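Local atomic coordinates of uracil-DNA glycosylase (Nitratifractor salsuginis, PDB entry 5X3G), a protein that is a single-chain alpha/beta protein of the uracil-DNA glycosylase family, built round a four-stranded parallel beta sheet with helices packed about it. Residues V238-K241 against A242-L245; I120-A123 against L124-G128; R112-S115 against L116-I120; P248-L251 against L252-R255. One frame throughout, in Å; residues are numbered along the deposited sequence.

Contact 1 (V238-K241 against A242-L245)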
ATOM      1  N   VAL A 238     -12.121  -2.436 -16.386  1.00 29.33           N
ATOM      2  CA  VAL A 238     -12.387  -1.541 -17.506  1.00 32.69           C
ATOM      3  C   VAL A 238     -12.790  -0.164 -16.993  1.00 31.92           C
ATOM      4  O   VAL A 238     -13.523   0.571 -17.665  1.00 31.81           O
ATOM      5  CB  VAL A 238     -13.458  -2.122 -18.446  1.00 31.04           C
ATOM      6  CG1 VAL A 238     -12.925  -3.361 -19.148  1.00 37.65           C
ATOM      7  CG2 VAL A 238     -14.723  -2.449 -17.674  1.00 36.85           C
ATOM      8  N   ASN A 239     -12.303   0.197 -15.809  1.00 33.07           N
ATOM      9  CA  ASN A 239     -12.540   1.523 -15.245  1.00 33.52           C
ATOM     10  C   ASN A 239     -11.537   2.493 -15.857  1.00 34.87           C
ATOM     11  O   ASN A 239     -10.342   2.438 -15.547  1.00 29.84           O
ATOM     12  CB  ASN A 239     -12.418   1.487 -13.725  1.00 32.92           C
ATOM     13  CG  ASN A 239     -12.911   2.764 -13.071  1.00 33.54           C
ATOM     14  OD1 ASN A 239     -12.330   3.832 -13.254  1.00 34.53           O
ATOM     15  ND2 ASN A 239     -13.986   2.655 -12.299  1.00 30.81           N
ATOM     16  N   GLU A 240     -12.019   3.391 -16.719  1.00 28.09           N
ATOM     17  CA  GLU A 240     -11.110   4.240 -17.484  1.00 28.78           C
ATOM     18  C   GLU A 240     -10.426   5.288 -16.612  1.00 20.22           C
ATOM     19  O   GLU A 240      -9.328   5.750 -16.951  1.00 30.40           O
ATOM     20  CB  GLU A 240     -11.867   4.892 -18.640  1.00 32.32           C
ATOM     21  CG  GLU A 240     -12.360   3.873 -19.659  1.00 41.66           C
ATOM     22  CD  GLU A 240     -13.315   4.456 -20.683  1.00 49.50           C
ATOM     23  OE1 GLU A 240     -13.679   5.643 -20.559  1.00 54.75           O
ATOM     24  OE2 GLU A 240     -13.700   3.716 -21.613  1.00 41.07           O
ATOM     25  N   LYS A 241     -11.044   5.674 -15.492  1.00 31.71           N
ATOM     26  CA  LYS A 241     -10.349   6.546 -14.551  1.00 30.94           C
ATOM     27  C   LYS A 241      -9.116   5.849 -13.989  1.00 33.73           C
ATOM     28  O   LYS A 241      -8.066   6.478 -13.791  1.00 27.25           O
ATOM     29  CB  LYS A 241     -11.299   6.978 -13.431  1.00 36.58           C
ATOM     30  CG  LYS A 241     -10.742   8.067 -12.527  1.00 23.24           C
ATOM     31  CD  LYS A 241     -11.774   8.550 -11.514  1.00 32.83           C
ATOM     32  CE  LYS A 241     -11.328   9.851 -10.859  1.00 31.68           C
ATOM     33  NZ  LYS A 241     -12.294  10.321  -9.827  1.00 33.78           N
ATOM     34  N   ALA A 242      -9.220   4.536 -13.756  1.00 27.29           N
ATOM     35  CA  ALA A 242      -8.054   3.754 -13.364  1.00 30.66           C
ATOM     36  C   ALA A 242      -7.019   3.705 -14.481  1.00 29.49           C
ATOM     37  O   ALA A 242      -5.818   3.844 -14.223  1.00 22.96           O
ATOM     38  CB  ALA A 242      -8.478   2.342 -12.963  1.00 27.78           C
ATOM     39  N   TRP A 243      -7.462   3.507 -15.729  1.00 31.32           N
ATOM     40  CA  TRP A 243      -6.531   3.524 -16.854  1.00 25.87           C
ATOM     41  C   TRP A 243      -5.745   4.824 -16.899  1.00 28.85           C
ATOM     42  O   TRP A 243      -4.539   4.821 -17.170  1.00 33.20           O
ATOM     43  CB  TRP A 243      -7.267   3.354 -18.182  1.00 29.65           C
ATOM     44  CG  TRP A 243      -8.100   2.131 -18.345  1.00 28.22           C
ATOM     45  CD1 TRP A 243      -8.231   1.082 -17.482  1.00 30.27           C
ATOM     46  CD2 TRP A 243      -8.930   1.834 -19.469  1.00 34.86           C
ATOM     47  NE1 TRP A 243      -9.100   0.149 -18.004  1.00 30.74           N
ATOM     48  CE2 TRP A 243      -9.540   0.590 -19.225  1.00 35.58           C
ATOM     49  CE3 TRP A 243      -9.214   2.505 -20.662  1.00 50.88           C
ATOM     50  CZ2 TRP A 243     -10.421   0.003 -20.131  1.00 41.27           C
ATOM     51  CZ3 TRP A 243     -10.085   1.923 -21.559  1.00 45.54           C
ATOM     52  CH2 TRP A 243     -10.679   0.685 -21.290  1.00 43.45           C
ATOM     53  N   GLU A 244      -6.416   5.951 -16.660  1.00 27.86           N
ATOM     54  CA  GLU A 244      -5.723   7.228 -16.759  1.00 31.54           C
ATOM     55  C   GLU A 244      -4.831   7.490 -15.553  1.00 26.71           C
ATOM     56  O   GLU A 244      -3.773   8.115 -15.699  1.00 28.73           O
ATOM     57  CB  GLU A 244      -6.726   8.368 -16.939  1.00 31.12           C
ATOM     58  CG  GLU A 244      -6.057   9.719 -17.141  1.00 46.80           C
ATOM     59  CD  GLU A 244      -7.022  10.804 -17.567  1.00 50.61           C
ATOM     60  OE1 GLU A 244      -8.220  10.503 -17.741  1.00 36.54           O
ATOM     61  OE2 GLU A 244      -6.578  11.962 -17.730  1.00 59.26           O
ATOM     62  N   LEU A 245      -5.217   7.022 -14.365  1.00 31.68           N
ATOM     63  CA  LEU A 245      -4.354   7.240 -13.207  1.00 26.31           C
ATOM     64  C   LEU A 245      -3.117   6.344 -13.251  1.00 28.05           C
ATOM     65  O   LEU A 245      -1.988   6.826 -13.111  1.00 28.57           O
ATOM     66  CB  LEU A 245      -5.131   7.013 -11.911  1.00 26.43           C
ATOM     67  CG  LEU A 245      -4.276   7.051 -10.641  1.00 19.24           C
ATOM     68  CD1 LEU A 245      -3.550   8.381 -10.520  1.00 23.26           C
ATOM     69  CD2 LEU A 245      -5.131   6.805  -9.413  1.00 23.28           C
TER
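N239 is the N-cap of helix 240-246, and its side chain accepts the amide of A242, with A242 N lying 3.2 Å from N239 OD1 and somewhat tilted from the plane of that carbonyl. Asparagine suits the position because its short arm carries an acceptor that can reach an N-H of the first turn. With CG anti to the backbone N (chi1 -169°), OD1 is brought to this turn, while ND2 donates to E229. The backbone carbonyl of N239 starts the regular helical bonding, W243 N meeting N239 O at 3.1 Å; E244 and L245 follow with E240 and K241. Beside the cap, the first torsion of W243 (-57°) sets the indole back toward the start of the helix, where its NE1 donates to I237 O. One face takes N239 O and the CG methylene of E240, an exposed glutamate whose aliphatic part makes a CH-pi contact over the six-membered ring. The small methyl of A242 is buried, against L228 and helix 114-126. At the benzo end of the indole, V238 CA comes within 3.6 Å of W243 CZ2. E240 CG stands 3.7 Å from the centroid of the six-membered ring of W243, close to the ring normal.

Contact 2 (I120-A123 against L124-G128)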
ATOM      1  N   ILE A 120      -4.182  -6.128 -11.791  1.00 25.13           N
ATOM      2  CA  ILE A 120      -3.185  -6.544 -12.770  1.00 19.99           C
ATOM      3  C   ILE A 120      -3.807  -6.662 -14.154  1.00 28.42           C
ATOM      4  O   ILE A 120      -3.207  -6.248 -15.155  1.00 21.91           O
ATOM      5  CB  ILE A 120      -2.524  -7.862 -12.326  1.00 20.00           C
ATOM      6  CG1 ILE A 120      -1.631  -7.628 -11.102  1.00 19.88           C
ATOM      7  CG2 ILE A 120      -1.733  -8.470 -13.473  1.00 15.72           C
ATOM      8  CD1 ILE A 120      -1.132  -8.907 -10.468  1.00 25.94           C
ATOM      9  N   LYS A 121      -5.019  -7.221 -14.240  1.00 22.03           N
ATOM     10  CA  LYS A 121      -5.723  -7.208 -15.521  1.00 27.24           C
ATOM     11  C   LYS A 121      -5.945  -5.781 -16.015  1.00 26.26           C
ATOM     12  O   LYS A 121      -5.776  -5.495 -17.208  1.00 31.30           O
ATOM     13  CB  LYS A 121      -7.056  -7.946 -15.403  1.00 22.73           C
ATOM     14  CG  LYS A 121      -6.930  -9.448 -15.249  1.00 24.02           C
ATOM     15  CD  LYS A 121      -8.303 -10.089 -15.154  1.00 34.41           C
ATOM     16  CE  LYS A 121      -8.206 -11.575 -14.883  1.00 26.98           C
ATOM     17  NZ  LYS A 121      -9.559 -12.196 -14.828  1.00 31.55           N
HETATM   18  N   MSE A 122      -6.334  -4.877 -15.116  1.00 29.35           N
HETATM   19  CA  MSE A 122      -6.534  -3.459 -15.429  1.00 23.78           C
HETATM   20  C   MSE A 122      -5.261  -2.864 -16.022  1.00 26.52           C
HETATM   21  O   MSE A 122      -5.315  -2.160 -17.028  1.00 27.40           O
HETATM   22  CB  MSE A 122      -6.961  -2.677 -14.168  1.00 25.45           C
HETATM   23  CG  MSE A 122      -7.200  -1.160 -14.358  1.00 29.02           C
HETATM   24 SE   MSE A 122      -5.572  -0.072 -14.538  1.00 33.81          SE
HETATM   25  CE  MSE A 122      -4.811  -0.337 -12.764  1.00 24.36           C
ATOM     26  N   ALA A 123      -4.119  -3.145 -15.389  1.00 23.36           N
ATOM     27  CA  ALA A 123      -2.857  -2.607 -15.883  1.00 20.16           C
ATOM     28  C   ALA A 123      -2.500  -3.194 -17.243  1.00 26.26           C
ATOM     29  O   ALA A 123      -1.979  -2.487 -18.114  1.00 21.19           O
ATOM     30  CB  ALA A 123      -1.744  -2.866 -14.871  1.00 23.78           C
ATOM     31  N   LEU A 124      -2.781  -4.486 -17.449  1.00 20.94           N
ATOM     32  CA  LEU A 124      -2.555  -5.088 -18.758  1.00 30.90           C
ATOM     33  C   LEU A 124      -3.422  -4.443 -19.830  1.00 30.20           C
ATOM     34  O   LEU A 124      -2.996  -4.330 -20.985  1.00 30.92           O
ATOM     35  CB  LEU A 124      -2.817  -6.591 -18.698  1.00 27.59           C
ATOM     36  CG  LEU A 124      -1.784  -7.438 -17.956  1.00 21.70           C
ATOM     37  CD1 LEU A 124      -2.260  -8.882 -17.856  1.00 22.17           C
ATOM     38  CD2 LEU A 124      -0.418  -7.346 -18.646  1.00 21.24           C
ATOM     39  N   VAL A 125      -4.638  -4.018 -19.479  1.00 28.30           N
ATOM     40  CA  VAL A 125      -5.480  -3.326 -20.452  1.00 31.23           C
ATOM     41  C   VAL A 125      -4.944  -1.925 -20.721  1.00 30.84           C
ATOM     42  O   VAL A 125      -4.795  -1.508 -21.876  1.00 27.80           O
ATOM     43  CB  VAL A 125      -6.940  -3.283 -19.970  1.00 25.70           C
ATOM     44  CG1 VAL A 125      -7.778  -2.392 -20.884  1.00 33.00           C
ATOM     45  CG2 VAL A 125      -7.519  -4.685 -19.901  1.00 34.17           C
ATOM     46  N   ALA A 126      -4.645  -1.177 -19.653  1.00 26.89           N
ATOM     47  CA  ALA A 126      -4.284   0.229 -19.795  1.00 22.65           C
ATOM     48  C   ALA A 126      -2.988   0.412 -20.569  1.00 25.22           C
ATOM     49  O   ALA A 126      -2.780   1.458 -21.194  1.00 30.67           O
ATOM     50  CB  ALA A 126      -4.171   0.879 -18.416  1.00 25.37           C
ATOM     51  N   ARG A 127      -2.105  -0.579 -20.535  1.00 27.04           N
ATOM     52  CA  ARG A 127      -0.829  -0.487 -21.228  1.00 27.87           C
ATOM     53  C   ARG A 127      -0.900  -0.991 -22.665  1.00 35.54           C
ATOM     54  O   ARG A 127       0.120  -0.983 -23.359  1.00 31.34           O
ATOM     55  CB  ARG A 127       0.245  -1.258 -20.453  1.00 24.54           C
ATOM     56  CG  ARG A 127       0.223  -2.760 -20.660  1.00 33.23           C
ATOM     57  CD  ARG A 127       1.330  -3.426 -19.859  1.00 25.80           C
ATOM     58  NE  ARG A 127       2.633  -2.813 -20.110  1.00 32.97           N
ATOM     59  CZ  ARG A 127       3.431  -3.132 -21.123  1.00 35.52           C
ATOM     60  NH1 ARG A 127       3.065  -4.061 -21.994  1.00 31.59           N
ATOM     61  NH2 ARG A 127       4.597  -2.517 -21.261  1.00 33.68           N
ATOM     62  N   GLY A 128      -2.075  -1.414 -23.128  1.00 34.33           N
ATOM     63  CA  GLY A 128      -2.236  -1.850 -24.500  1.00 38.79           C
ATOM     64  C   GLY A 128      -1.789  -3.264 -24.793  1.00 43.62           C
ATOM     65  O   GLY A 128      -1.471  -3.568 -25.948  1.00 40.43           O
TER
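M122, modelled as selenomethionine, and A126 meet one turn apart, M122 SE lying 4.2 Å from A126 CB; the small methyl suits a place beside a long, flexible chain. On another side of the helix I120 CG2 touches L124 CD1 more loosely, at 4.4 Å, both branched side chains being buried. R127 closes the turn: its N donates to A123 O over 3.1 Å, and its CG lies 3.4 Å from the same A123 O, because chi1 of 80° sets CG between the backbone N and the carbonyl carbon. The arginine thus lays its first methylenes along the end of the helix before bending at chi3. L124, V125 and A126 make the usual backbone bonds to I120, K121 and M122. Further out, the guanidinium is fixed by a salt bridge from NE to D250 and a hydrogen bond from NH1 to S129, while W243 and F246 of helix 240-246 pack on M122. L106 adjoins I120 and K121. G128 N donates to V125 O at 3.0 Å, and L124 pairs through its backbone with L130. The positive phi of G128 (81°), which glycine adopts easily, with bonds back into the last turn, makes this a Schellman motif, a classic C-terminal cap, ending helix 114-126.

Contact 3 (R112-S115 against L116-I120)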
ATOM      1  N   ARG A 112      -6.162 -15.851  -6.563  1.00 28.91           N
ATOM      2  CA  ARG A 112      -6.813 -15.902  -5.258  1.00 31.07           C
ATOM      3  C   ARG A 112      -7.038 -14.501  -4.695  1.00 28.36           C
ATOM      4  O   ARG A 112      -8.080 -14.232  -4.090  1.00 25.61           O
ATOM      5  CB  ARG A 112      -5.984 -16.750  -4.291  1.00 30.18           C
ATOM      6  CG  ARG A 112      -6.551 -16.795  -2.881  1.00 36.57           C
ATOM      7  CD  ARG A 112      -5.646 -17.538  -1.908  1.00 49.92           C
ATOM      8  NE  ARG A 112      -5.616 -18.980  -2.153  1.00 46.24           N
ATOM      9  CZ  ARG A 112      -5.106 -19.870  -1.306  1.00 50.06           C
ATOM     10  NH1 ARG A 112      -4.589 -19.471  -0.152  1.00 39.47           N
ATOM     11  NH2 ARG A 112      -5.119 -21.160  -1.611  1.00 43.34           N
ATOM     12  N   ALA A 113      -6.083 -13.594  -4.896  1.00 29.13           N
ATOM     13  CA  ALA A 113      -6.156 -12.233  -4.360  1.00 25.84           C
ATOM     14  C   ALA A 113      -6.952 -11.367  -5.330  1.00 34.69           C
ATOM     15  O   ALA A 113      -6.400 -10.718  -6.224  1.00 25.94           O
ATOM     16  CB  ALA A 113      -4.760 -11.669  -4.124  1.00 29.87           C
ATOM     17  N   THR A 114      -8.270 -11.337  -5.111  1.00 27.59           N
ATOM     18  CA  THR A 114      -9.221 -10.723  -6.036  1.00 29.59           C
ATOM     19  C   THR A 114      -8.791  -9.325  -6.469  1.00 28.77           C
ATOM     20  O   THR A 114      -8.711  -9.022  -7.666  1.00 23.64           O
ATOM     21  CB  THR A 114     -10.604 -10.677  -5.378  1.00 35.13           C
ATOM     22  OG1 THR A 114     -10.925 -11.970  -4.851  1.00 36.47           O
ATOM     23  CG2 THR A 114     -11.667 -10.270  -6.388  1.00 34.49           C
ATOM     24  N   SER A 115      -8.518  -8.456  -5.497  1.00 28.34           N
ATOM     25  CA  SER A 115      -8.202  -7.071  -5.824  1.00 26.25           C
ATOM     26  C   SER A 115      -6.956  -6.977  -6.695  1.00 20.28           C
ATOM     27  O   SER A 115      -6.937  -6.241  -7.689  1.00 21.28           O
ATOM     28  CB  SER A 115      -8.032  -6.264  -4.538  1.00 21.95           C
ATOM     29  OG  SER A 115      -9.271  -6.131  -3.865  1.00 30.02           O
ATOM     30  N   LEU A 116      -5.912  -7.732  -6.348  1.00 25.14           N
ATOM     31  CA  LEU A 116      -4.694  -7.709  -7.149  1.00 27.86           C
ATOM     32  C   LEU A 116      -4.917  -8.341  -8.514  1.00 29.76           C
ATOM     33  O   LEU A 116      -4.344  -7.885  -9.510  1.00 21.20           O
ATOM     34  CB  LEU A 116      -3.562  -8.414  -6.408  1.00 24.97           C
ATOM     35  CG  LEU A 116      -2.806  -7.486  -5.456  1.00 39.31           C
ATOM     36  CD1 LEU A 116      -2.126  -8.273  -4.348  1.00 38.56           C
ATOM     37  CD2 LEU A 116      -1.800  -6.641  -6.231  1.00 32.98           C
ATOM     38  N   ARG A 117      -5.731  -9.397  -8.580  1.00 31.33           N
ATOM     39  CA  ARG A 117      -6.105  -9.981  -9.864  1.00 31.62           C
ATOM     40  C   ARG A 117      -6.680  -8.919 -10.794  1.00 24.66           C
ATOM     41  O   ARG A 117      -6.181  -8.706 -11.911  1.00 27.66           O
ATOM     42  CB  ARG A 117      -7.115 -11.113  -9.640  1.00 29.68           C
ATOM     43  CG  ARG A 117      -7.582 -11.817 -10.906  1.00 36.51           C
ATOM     44  CD  ARG A 117      -8.561 -12.953 -10.601  1.00 28.55           C
ATOM     45  NE  ARG A 117      -9.896 -12.473 -10.248  1.00 31.79           N
ATOM     46  CZ  ARG A 117     -10.548 -12.801  -9.134  1.00 29.56           C
ATOM     47  NH1 ARG A 117      -9.996 -13.623  -8.253  1.00 41.58           N
ATOM     48  NH2 ARG A 117     -11.759 -12.314  -8.908  1.00 37.35           N
ATOM     49  N   ASN A 118      -7.712  -8.213 -10.329  1.00 21.62           N
ATOM     50  CA  ASN A 118      -8.365  -7.229 -11.184  1.00 26.10           C
ATOM     51  C   ASN A 118      -7.464  -6.034 -11.464  1.00 23.35           C
ATOM     52  O   ASN A 118      -7.522  -5.464 -12.560  1.00 23.78           O
ATOM     53  CB  ASN A 118      -9.683  -6.781 -10.555  1.00 29.99           C
ATOM     54  CG  ASN A 118     -10.720  -7.890 -10.526  1.00 31.79           C
ATOM     55  OD1 ASN A 118     -10.755  -8.745 -11.411  1.00 33.75           O
ATOM     56  ND2 ASN A 118     -11.573  -7.879  -9.507  1.00 23.73           N
ATOM     57  N   PHE A 119      -6.618  -5.645 -10.505  1.00 25.47           N
ATOM     58  CA  PHE A 119      -5.699  -4.536 -10.741  1.00 19.06           C
ATOM     59  C   PHE A 119      -4.676  -4.890 -11.809  1.00 23.37           C
ATOM     60  O   PHE A 119      -4.328  -4.051 -12.647  1.00 21.30           O
ATOM     61  CB  PHE A 119      -4.992  -4.140  -9.442  1.00 25.57           C
ATOM     62  CG  PHE A 119      -4.071  -2.957  -9.592  1.00 24.75           C
ATOM     63  CD1 PHE A 119      -4.543  -1.674  -9.386  1.00 25.16           C
ATOM     64  CD2 PHE A 119      -2.737  -3.122  -9.932  1.00 17.91           C
ATOM     65  CE1 PHE A 119      -3.708  -0.579  -9.524  1.00 20.65           C
ATOM     66  CE2 PHE A 119      -1.899  -2.027 -10.071  1.00 24.04           C
ATOM     67  CZ  PHE A 119      -2.387  -0.757  -9.865  1.00 27.19           C
ATOM     68  N   ILE A 120      -4.182  -6.128 -11.791  1.00 25.13           N
ATOM     69  CA  ILE A 120      -3.185  -6.544 -12.770  1.00 19.99           C
ATOM     70  C   ILE A 120      -3.807  -6.662 -14.154  1.00 28.42           C
ATOM     71  O   ILE A 120      -3.207  -6.248 -15.155  1.00 21.91           O
ATOM     72  CB  ILE A 120      -2.524  -7.862 -12.326  1.00 20.00           C
ATOM     73  CG1 ILE A 120      -1.631  -7.628 -11.102  1.00 19.88           C
ATOM     74  CG2 ILE A 120      -1.733  -8.470 -13.473  1.00 15.72           C
ATOM     75  CD1 ILE A 120      -1.132  -8.907 -10.468  1.00 25.94           C
TER
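A113 O accepts R117 N over 2.8 Å in a nearly straight bond (167°), T114 O takes N118 N almost as straight, and the bond of F119 N to S115 O is more bent, so helix 114-126 is regularly bonded from its start. R117 lies beside T114, the two side chains pointing the same way. A bend at chi3 (75°) turns the arginine back along the helix, with T114 CA over one guanidinium face, near the rim and 3.6 Å above the plane. Placing CG2 of T114 anti to the backbone N leaves the methyl, not OG1, nearest to the arginine, T114 CG2 lying 3.2 Å from R117 NH2. R117 NH1 donates to N111 O, just before the helix. A113 CB reaches L116 CB at 4.2 Å, the alanine methyl against the first methylene of a buried leucine. N118 is buried and polar, its ND2 donating to P231 O, whereas F119 sends its ring into the interior, meeting F92 and F246 edge to face. A113 has no side-chain acceptor to offer as a cap; it is the N-cap by position, the single residue between helix 108-112 and helix 114-126, and the two helices are joined there by an inverse gamma turn centred on it.

Contact 4 (P248-L251 against L252-R255)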
ATOM      1  N   PRO A 248       0.033   5.803 -16.882  1.00 25.83           N
ATOM      2  CA  PRO A 248       1.369   6.416 -16.985  1.00 22.73           C
ATOM      3  C   PRO A 248       2.418   5.774 -16.101  1.00 26.67           C
ATOM      4  O   PRO A 248       3.614   6.008 -16.313  1.00 26.52           O
ATOM      5  CB  PRO A 248       1.116   7.872 -16.575  1.00 30.00           C
ATOM      6  CG  PRO A 248      -0.310   8.103 -16.910  1.00 30.21           C
ATOM      7  CD  PRO A 248      -1.001   6.812 -16.594  1.00 26.88           C
HETATM    8  N   MSE A 249       2.017   4.973 -15.124  1.00 23.26           N
HETATM    9  CA  MSE A 249       2.970   4.351 -14.225  1.00 19.53           C
HETATM   10  C   MSE A 249       3.598   3.109 -14.832  1.00 23.38           C
HETATM   11  O   MSE A 249       4.706   2.724 -14.453  1.00 25.05           O
HETATM   12  CB  MSE A 249       2.289   4.004 -12.909  1.00 19.20           C
HETATM   13  CG  MSE A 249       1.667   5.189 -12.213  1.00 28.99           C
HETATM   14 SE   MSE A 249       1.170   4.675 -10.398  1.00 34.38          SE
HETATM   15  CE  MSE A 249      -0.173   6.031 -10.013  1.00 23.60           C
ATOM     16  N   ASP A 250       2.881   2.515 -15.784  1.00 26.22           N
ATOM     17  CA  ASP A 250       3.230   1.239 -16.413  1.00 21.75           C
ATOM     18  C   ASP A 250       3.844   0.284 -15.391  1.00 30.54           C
ATOM     19  O   ASP A 250       4.989  -0.152 -15.505  1.00 25.71           O
ATOM     20  CB  ASP A 250       4.163   1.440 -17.606  1.00 26.66           C
ATOM     21  CG  ASP A 250       4.109   0.279 -18.588  1.00 36.96           C
ATOM     22  OD1 ASP A 250       3.464  -0.746 -18.274  1.00 27.58           O
ATOM     23  OD2 ASP A 250       4.715   0.389 -19.675  1.00 35.18           O
ATOM     24  N   LEU A 251       3.035  -0.032 -14.376  1.00 21.35           N
ATOM     25  CA  LEU A 251       3.516  -0.762 -13.209  1.00 23.60           C
ATOM     26  C   LEU A 251       3.956  -2.184 -13.528  1.00 25.48           C
ATOM     27  O   LEU A 251       4.697  -2.778 -12.736  1.00 24.82           O
ATOM     28  CB  LEU A 251       2.426  -0.781 -12.138  1.00 21.30           C
ATOM     29  CG  LEU A 251       2.089   0.600 -11.567  1.00 21.37           C
ATOM     30  CD1 LEU A 251       0.748   0.585 -10.854  1.00 23.65           C
ATOM     31  CD2 LEU A 251       3.194   1.066 -10.629  1.00 14.26           C
ATOM     32  N   LEU A 252       3.529  -2.744 -14.656  1.00 21.81           N
ATOM     33  CA  LEU A 252       3.898  -4.105 -15.018  1.00 24.63           C
ATOM     34  C   LEU A 252       5.116  -4.171 -15.929  1.00 25.49           C
ATOM     35  O   LEU A 252       5.548  -5.271 -16.276  1.00 23.68           O
ATOM     36  CB  LEU A 252       2.714  -4.818 -15.678  1.00 23.54           C
ATOM     37  CG  LEU A 252       1.464  -4.978 -14.807  1.00 24.56           C
ATOM     38  CD1 LEU A 252       0.414  -5.776 -15.532  1.00 19.72           C
ATOM     39  CD2 LEU A 252       1.796  -5.631 -13.475  1.00 18.81           C
ATOM     40  N   LEU A 253       5.684  -3.032 -16.313  1.00 29.27           N
ATOM     41  CA  LEU A 253       6.893  -3.028 -17.127  1.00 24.64           C
ATOM     42  C   LEU A 253       8.104  -3.332 -16.254  1.00 32.02           C
ATOM     43  O   LEU A 253       8.309  -2.689 -15.218  1.00 27.34           O
ATOM     44  CB  LEU A 253       7.064  -1.676 -17.821  1.00 30.92           C
ATOM     45  CG  LEU A 253       8.331  -1.476 -18.653  1.00 31.50           C
ATOM     46  CD1 LEU A 253       8.261  -2.263 -19.953  1.00 31.31           C
ATOM     47  CD2 LEU A 253       8.574   0.006 -18.920  1.00 35.37           C
ATOM     48  N   LYS A 254       8.899  -4.315 -16.668  1.00 24.24           N
ATOM     49  CA  LYS A 254      10.104  -4.673 -15.934  1.00 31.38           C
ATOM     50  C   LYS A 254      11.179  -3.615 -16.142  1.00 38.90           C
ATOM     51  O   LYS A 254      11.548  -3.309 -17.281  1.00 44.00           O
ATOM     52  CB  LYS A 254      10.613  -6.042 -16.380  1.00 24.06           C
ATOM     53  N   ARG A 255      11.680  -3.056 -15.044  1.00 38.80           N
ATOM     54  CA  ARG A 255      12.738  -2.054 -15.113  1.00 50.57           C
ATOM     55  C   ARG A 255      14.115  -2.699 -14.991  1.00 48.28           C
ATOM     56  O   ARG A 255      14.312  -3.619 -14.195  1.00 49.39           O
ATOM     57  CB  ARG A 255      12.556  -0.995 -14.023  1.00 50.11           C
ATOM     58  CG  ARG A 255      11.715   0.204 -14.440  1.00 50.31           C
ATOM     59  CD  ARG A 255      10.238  -0.144 -14.551  1.00 51.09           C
ATOM     60  NE  ARG A 255       9.447   0.990 -15.020  1.00 48.34           N
ATOM     61  CZ  ARG A 255       8.121   1.054 -14.965  1.00 62.45           C
ATOM     62  NH1 ARG A 255       7.426   0.049 -14.448  1.00 66.63           N
ATOM     63  NH2 ARG A 255       7.488   2.127 -15.420  1.00 63.68           N
TER
HETATM   64  O   HOH W   1       1.719  -1.832 -16.706  1.00 26.45           O
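D250 and L253 are the first and last residues of a type I beta turn that follows helix 240-246, at the end of the modelled chain. D250 has a positive phi (37°), a left-handed conformation that aspartate tolerates better than beta-branched residues do. Its carbonyl oxygen is the hub. L253 N donates to D250 O over 3.1 Å, closing the turn, and R255 NH1 donates to D250 O over 2.7 Å; the two come from opposite faces of the carbonyl plane, each well above it. A bend at chi2 (73°) folds the arginine back on the turn, where R255 NH2 donates to M249 O at 3.0 Å. NH1 also makes a weak bond to L253 O, and L253 CB sits over one face of the guanidinium, near its rim.

The carboxylate of D250 extends past L253, with D250 CG 3.6 Å from L253 CB, to its main partner R127. L251 and L252, the middle pair of the turn, are buried leucines that anchor it to helices 152-161 and 114-126. L251 packs on L155 and F159 of the first and on F119 of the second, while its carbonyl oxygen accepts from N158 ND2. L252 lies on I120, A123 and L124 and is tied through its backbone to V149. Leucine suits both places, since its branched end offers apolar surface to several neighbours at once. A water links the aspartate to the second leucine, donating to D250 OD1 at 2.6 Å and accepting from L252 N at 2.9 Å.

In the fold
Contacts 2 and 3 are successive parts of helix 114-126, sharing I120: contact 3 is its start and contact 2 its end, both partly buried. Contact 1, at the surface, is the start of helix 240-246, and its W243 packs on contact 2 through V125 CG1, 3.6 Å from W243 CZ2. Contact 4, partly buried too, is a 3-10 end and a beta turn after that helix. It is tied to contact 2 by the salt bridge of R127 to D250 and by the packing of L252 on L124, and touches contact 3 through L251 and F119. The helix starts differ in chemistry: an asparagine caps contact 1, an alanine with no side-chain acceptor stands there in contact 3.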